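PDB 7C6D: chitosanase from Bacillus subtilis subsp. subtilis str. 168, which hydrolyses internal beta-1,4 linkages between D-glucosamine residues of partly acetylated chitosan, as a secreted glycoside hydrolase of family 46. Local coordinates for residues Ser207-Asp212 with Asn234-Phe239. The protein carries 1 engineered substitution. Sequence-based numbering, arbitrary orientation.
With GCS (2-amino-2-deoxy-beta-D-glucopyranose), chain B; GCS (2-amino-2-deoxy-beta-D-glucopyranose), chain C.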
# COMPACT_ATOMS: atom_id res chain seq x y z
N SER A 207 -4.42 11.68 -3.62
CA SER A 207 -4.69 10.25 -3.67
C SER A 207 -6.08 9.88 -3.19
O SER A 207 -6.43 8.69 -3.21
CB SER A 207 -3.65 9.49 -2.82
OG SER A 207 -3.92 9.61 -1.43
N VAL A 208 -6.90 10.86 -2.78
CA VAL A 208 -8.19 10.56 -2.15
C VAL A 208 -9.14 9.85 -3.10
O VAL A 208 -10.09 9.19 -2.64
CB VAL A 208 -8.86 11.82 -1.54
CG1 VAL A 208 -8.02 12.36 -0.39
CG2 VAL A 208 -9.12 12.89 -2.60
N ALA A 209 -8.93 9.96 -4.41
CA ALA A 209 -9.81 9.27 -5.35
C ALA A 209 -9.87 7.77 -5.10
O ALA A 209 -10.87 7.13 -5.42
CB ALA A 209 -9.39 9.55 -6.79
N ARG A 210 -8.81 7.19 -4.53
CA ARG A 210 -8.85 5.75 -4.27
C ARG A 210 -9.95 5.40 -3.28
O ARG A 210 -10.54 4.32 -3.38
CB ARG A 210 -7.48 5.24 -3.79
CG ARG A 210 -7.08 5.61 -2.37
CD ARG A 210 -5.55 5.65 -2.25
NE ARG A 210 -4.92 4.33 -2.30
CZ ARG A 210 -3.64 4.14 -2.59
NH1 ARG A 210 -2.86 5.18 -2.89
NH2 ARG A 210 -3.14 2.92 -2.58
N VAL A 211 -10.23 6.29 -2.33
CA VAL A 211 -11.33 6.05 -1.39
C VAL A 211 -12.65 5.95 -2.14
O VAL A 211 -13.48 5.08 -1.86
CB VAL A 211 -11.36 7.12 -0.29
CG1 VAL A 211 -12.59 6.95 0.59
CG2 VAL A 211 -10.09 7.05 0.54
N ASP A 212 -12.85 6.83 -3.13
CA ASP A 212 -14.11 6.79 -3.86
C ASP A 212 -14.21 5.56 -4.76
O ASP A 212 -15.30 5.00 -4.93
CB ASP A 212 -14.33 8.06 -4.67
CG ASP A 212 -15.76 8.18 -5.15
OD1 ASP A 212 -16.67 8.24 -4.28
OD2 ASP A 212 -15.99 8.17 -6.37
N ASN A 234 -12.73 9.71 -12.25
CA ASN A 234 -12.33 10.95 -12.90
C ASN A 234 -10.84 11.19 -12.75
O ASN A 234 -10.21 11.80 -13.62
CB ASN A 234 -13.10 12.14 -12.33
CG ASN A 234 -14.53 12.18 -12.79
OD1 ASN A 234 -14.88 11.58 -13.81
ND2 ASN A 234 -15.37 12.89 -12.05
N GLU A 235 -10.25 10.69 -11.66
CA GLU A 235 -8.84 10.91 -11.40
C GLU A 235 -7.96 9.93 -12.16
O GLU A 235 -7.04 10.33 -12.88
CB GLU A 235 -8.58 10.80 -9.89
CG GLU A 235 -7.14 11.07 -9.47
CD GLU A 235 -6.76 12.54 -9.62
OE1 GLU A 235 -7.66 13.38 -9.83
OE2 GLU A 235 -5.55 12.85 -9.53
N TYR A 236 -8.23 8.63 -12.01
CA TYR A 236 -7.35 7.60 -12.56
C TYR A 236 -7.72 7.18 -13.97
O TYR A 236 -6.85 6.69 -14.70
CB TYR A 236 -7.35 6.35 -11.67
CG TYR A 236 -6.99 6.60 -10.22
CD1 TYR A 236 -5.70 6.98 -9.86
CD2 TYR A 236 -7.93 6.42 -9.22
CE1 TYR A 236 -5.37 7.20 -8.54
CE2 TYR A 236 -7.61 6.64 -7.89
CZ TYR A 236 -6.32 7.02 -7.55
OH TYR A 236 -6.00 7.24 -6.23
N GLY A 237 -8.98 7.31 -14.35
CA GLY A 237 -9.46 6.79 -15.62
C GLY A 237 -10.36 5.58 -15.46
O GLY A 237 -10.86 5.27 -14.37
N ASN A 238 -10.56 4.88 -16.57
CA ASN A 238 -11.41 3.70 -16.64
C ASN A 238 -10.56 2.44 -16.76
O ASN A 238 -9.63 2.39 -17.57
CB ASN A 238 -12.33 3.78 -17.87
CG ASN A 238 -13.49 4.74 -17.69
OD1 ASN A 238 -13.40 5.91 -18.04
ND2 ASN A 238 -14.60 4.23 -17.17
N PHE A 239 -10.89 1.42 -15.97
CA PHE A 239 -10.17 0.15 -16.00
C PHE A 239 -11.15 -0.99 -15.81
O PHE A 239 -12.21 -0.83 -15.19
CB PHE A 239 -9.14 0.05 -14.86
CG PHE A 239 -8.14 1.17 -14.85
CD1 PHE A 239 -8.44 2.38 -14.23
CD2 PHE A 239 -6.90 1.03 -15.46
CE1 PHE A 239 -7.52 3.43 -14.24
CE2 PHE A 239 -5.98 2.07 -15.47
CZ PHE A 239 -6.29 3.26 -14.86
C1 GCS B . -2.56 10.31 -10.11
C2 GCS B . -2.94 10.38 -8.64
C3 GCS B . -1.74 10.02 -7.77
C4 GCS B . -1.04 8.72 -8.19
C5 GCS B . -0.92 8.61 -9.72
C6 GCS B . -0.62 7.18 -10.14
N2 GCS B . -3.38 11.72 -8.29
O1 GCS B . -3.71 10.58 -10.91
O3 GCS B . -2.21 9.93 -6.42
O4 GCS B . 0.26 8.73 -7.73
O5 GCS B . -2.14 8.97 -10.36
O6 GCS B . -0.42 7.14 -11.56
C1 GCS C . 0.55 7.73 -6.75
C2 GCS C . 2.06 7.59 -6.59
C3 GCS C . 2.32 6.53 -5.52
C4 GCS C . 1.70 6.97 -4.19
C5 GCS C . 0.21 7.22 -4.44
C6 GCS C . -0.53 7.72 -3.20
N2 GCS C . 2.70 7.21 -7.84
O3 GCS C . 3.72 6.31 -5.40
O4 GCS C . 1.84 6.05 -3.18
O5 GCS C . 0.02 8.16 -5.50
O6 GCS C . -0.05 9.01 -2.79
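A209, on helix 209-219, and E235, in the turn linking strands 229-233 and 237-241, bring the two backbones nearest each other, their CA atoms 6.3 Å apart. The methyl of A209 is the hub: its CB sits 3.4 Å from E235 CB and 3.6 Å from Y236 CE2, approaching the ring obliquely. Y236 extends its ring toward segment 207-212, where the backbone N of R210 lies at the ring edge; Y236 OH comes within 3.3 Å of R210 N and 3.4 Å of S207 O. One face of this ring has E235 CG above its centre, while F18 of helix 5-20 meets the ring with the planes at about 45°.

Pointing CG of E235 away from its own backbone N (chi1 -177°) and bending the chain at chi2 (70°) carries the carboxylate to the sugar of chain B. There OE2 accepts two hydrogen bonds, from N2 at 2.7 Å and from O1 at 3.2 Å, the first probably strengthened if the amine is protonated. R210 NH1 lies 3.5 Å from C6 of the chain C sugar, and R210 NH2 is held by a salt bridge to D142. The case illustrates close approach at a small residue beside a polar one that reaches substrate: segment 207-212 and the hairpin turn join at the glucosamine-binding cleft of a family 46 chitosanase, to which S207, R210 and E235 contribute.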